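Local coordinates for transcriptional regulator, LacI family (Burkholderia phymatum, PDB 2RGY), which probably regulates transcription as a LacI-family DNA-binding protein, its periplasmic-binding-protein-like domain presumably sensing a small effector such as a sugar, at residues Ala132-Phe138 against Pro165-Phe171. Sequence-based numbering, arbitrary orientation.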
loop_
_atom_site.group_PDB
_atom_site.type_symbol
_atom_site.label_atom_id
_atom_site.label_comp_id
_atom_site.label_asym_id
_atom_site.label_seq_id
_atom_site.Cartn_x
_atom_site.Cartn_y
_atom_site.Cartn_z
ATOM N N ALA A 132 1.907 3.418 -26.975
ATOM C CA ALA A 132 0.630 3.821 -26.404
ATOM C C ALA A 132 0.888 4.337 -24.986
ATOM O O ALA A 132 1.874 3.963 -24.356
ATOM C CB ALA A 132 -0.341 2.630 -26.374
ATOM N N VAL A 133 -0.000 5.188 -24.485
ATOM C CA VAL A 133 0.165 5.736 -23.147
ATOM C C VAL A 133 -1.119 5.783 -22.320
ATOM O O VAL A 133 -2.182 6.141 -22.822
ATOM C CB VAL A 133 0.716 7.175 -23.192
ATOM C CG1 VAL A 133 0.887 7.696 -21.777
ATOM C CG2 VAL A 133 2.039 7.225 -23.956
ATOM N N ILE A 134 -1.007 5.405 -21.053
ATOM C CA ILE A 134 -2.125 5.460 -20.119
ATOM C C ILE A 134 -1.608 6.431 -19.068
ATOM O O ILE A 134 -0.684 6.108 -18.327
ATOM C CB ILE A 134 -2.405 4.089 -19.466
ATOM C CG1 ILE A 134 -2.990 3.127 -20.504
ATOM C CG2 ILE A 134 -3.371 4.264 -18.297
ATOM C CD1 ILE A 134 -3.229 1.732 -19.974
ATOM N N SER A 135 -2.181 7.629 -19.017
ATOM C CA SER A 135 -1.705 8.624 -18.065
ATOM C C SER A 135 -2.617 8.904 -16.885
ATOM O O SER A 135 -3.660 8.267 -16.711
ATOM C CB SER A 135 -1.418 9.943 -18.790
ATOM O OG SER A 135 -2.590 10.742 -18.916
ATOM N N GLY A 136 -2.186 9.861 -16.064
ATOM C CA GLY A 136 -2.970 10.272 -14.923
ATOM C C GLY A 136 -3.800 11.438 -15.403
ATOM O O GLY A 136 -3.819 11.718 -16.603
ATOM N N PRO A 137 -4.508 12.137 -14.507
ATOM C CA PRO A 137 -5.316 13.270 -14.951
ATOM C C PRO A 137 -4.481 14.323 -15.666
ATOM O O PRO A 137 -3.353 14.625 -15.267
ATOM C CB PRO A 137 -5.933 13.795 -13.652
ATOM C CG PRO A 137 -4.990 13.312 -12.582
ATOM C CD PRO A 137 -4.633 11.933 -13.054
ATOM N N PHE A 138 -5.048 14.875 -16.731
ATOM C CA PHE A 138 -4.373 15.897 -17.511
ATOM C C PHE A 138 -4.125 17.156 -16.691
ATOM O O PHE A 138 -3.255 17.959 -17.035
ATOM C CB PHE A 138 -5.200 16.234 -18.754
ATOM C CG PHE A 138 -5.150 15.168 -19.829
ATOM C CD1 PHE A 138 -6.039 15.205 -20.901
ATOM C CD2 PHE A 138 -4.206 14.125 -19.767
ATOM C CE1 PHE A 138 -6.007 14.222 -21.902
ATOM C CE2 PHE A 138 -4.156 13.135 -20.753
ATOM C CZ PHE A 138 -5.063 13.184 -21.829
ATOM N N PRO A 165 -1.809 6.804 -29.245
ATOM C CA PRO A 165 -3.011 6.618 -28.424
ATOM C C PRO A 165 -2.702 6.968 -26.962
ATOM O O PRO A 165 -1.734 6.476 -26.380
ATOM C CB PRO A 165 -3.356 5.140 -28.630
ATOM C CG PRO A 165 -2.064 4.520 -29.104
ATOM C CD PRO A 165 -1.501 5.583 -30.007
ATOM N N LEU A 166 -3.530 7.832 -26.390
ATOM C CA LEU A 166 -3.355 8.303 -25.029
ATOM C C LEU A 166 -4.686 8.234 -24.284
ATOM O O LEU A 166 -5.645 8.910 -24.653
ATOM C CB LEU A 166 -2.848 9.751 -25.072
ATOM C CG LEU A 166 -2.331 10.496 -23.837
ATOM C CD1 LEU A 166 -3.307 10.308 -22.702
ATOM C CD2 LEU A 166 -0.950 10.001 -23.438
ATOM N N ILE A 167 -4.747 7.413 -23.241
ATOM C CA ILE A 167 -5.966 7.283 -22.442
ATOM C C ILE A 167 -5.762 8.024 -21.123
ATOM O O ILE A 167 -4.834 7.718 -20.383
ATOM C CB ILE A 167 -6.270 5.808 -22.102
ATOM C CG1 ILE A 167 -6.146 4.927 -23.348
ATOM C CG2 ILE A 167 -7.669 5.697 -21.540
ATOM C CD1 ILE A 167 -7.197 5.204 -24.417
ATOM N N GLU A 168 -6.615 9.001 -20.830
ATOM C CA GLU A 168 -6.500 9.742 -19.577
ATOM C C GLU A 168 -7.115 8.883 -18.475
ATOM O O GLU A 168 -8.212 8.347 -18.640
ATOM C CB GLU A 168 -7.251 11.072 -19.656
ATOM C CG GLU A 168 -6.860 12.066 -18.561
ATOM C CD GLU A 168 -7.851 13.217 -18.415
ATOM O OE1 GLU A 168 -8.503 13.597 -19.418
ATOM O OE2 GLU A 168 -7.970 13.758 -17.298
ATOM N N SER A 169 -6.403 8.742 -17.359
ATOM C CA SER A 169 -6.912 7.951 -16.244
ATOM C C SER A 169 -6.714 8.683 -14.910
ATOM O O SER A 169 -6.448 9.884 -14.901
ATOM C CB SER A 169 -6.245 6.578 -16.210
ATOM O OG SER A 169 -6.954 5.720 -15.338
ATOM N N ASP A 170 -6.817 7.968 -13.790
ATOM C CA ASP A 170 -6.700 8.616 -12.487
ATOM C C ASP A 170 -5.665 8.087 -11.502
ATOM O O ASP A 170 -5.766 8.367 -10.315
ATOM C CB ASP A 170 -8.070 8.603 -11.806
ATOM C CG ASP A 170 -8.563 7.194 -11.532
ATOM O OD1 ASP A 170 -7.792 6.238 -11.768
ATOM O OD2 ASP A 170 -9.713 7.037 -11.073
ATOM N N PHE A 171 -4.672 7.343 -11.979
ATOM C CA PHE A 171 -3.631 6.781 -11.106
ATOM C C PHE A 171 -4.073 5.618 -10.210
ATOM O O PHE A 171 -3.244 5.062 -9.483
ATOM C CB PHE A 171 -3.023 7.855 -10.183
ATOM C CG PHE A 171 -2.132 8.845 -10.880
ATOM C CD1 PHE A 171 -1.192 8.424 -11.824
ATOM C CD2 PHE A 171 -2.192 10.198 -10.548
ATOM C CE1 PHE A 171 -0.318 9.339 -12.434
ATOM C CE2 PHE A 171 -1.327 11.125 -11.145
ATOM C CZ PHE A 171 -0.384 10.692 -12.091
#
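Glu168 and Phe138 bury the most surface here, 73 and 71 Å², and they meet flat on flat. Glu168 CG sits over the centre of the Phe138 ring, 3.6 Å from the centroid and almost on the ring normal, which meets the criteria for a CH-pi contact. Beyond it the carboxylate continues across the same ring, its plane 18° from the ring plane, with Glu168 OE1 3.3 Å from Phe138 CD1. An extended chain, with CG anti to the backbone N (chi1 -164°), carries the acid that far. The other oxygen, Glu168 OE2, accepts a nearly straight bond from Phe138 N (3.2 Å, 171° at the hydrogen), though the donor stands well above the carboxylate plane.

Leu166, third in buried area, divides its methyls: CD1 reaches the edge of the Phe138 ring in its plane, 3.5 Å from Phe138 CZ, whereas CD2 presses unusually close to Val133 CB at 3.3 Å. Val133 and Ser135 share this face of the sheet and pack on helix 141-155, the crossover helix of the right-handed beta-alpha-beta unit that joins the two parallel strands; Ile134 and Ile167 face helix 173-186.

The backbone evidence is a regular parallel register: Val133 N to Pro165 O, Ile167 N to Val133 O and Ser135 N to Ile167 O. It ends with a weak bond from Ser169 N to Ser135 O, after which the chains turn and Gly136 CA lies over the Phe171 ring, 3.9 Å from its centroid.

Strand 166-168 is outermost in its sheet within the chain, beside strand 132-135. From its last residue, Glu168 offers CG to the Phe138 ring and OE2 to the Phe138 N-H, probably restraining both; the hydrogen bond holds the carboxylate over a pi face that alone would probably not favour it.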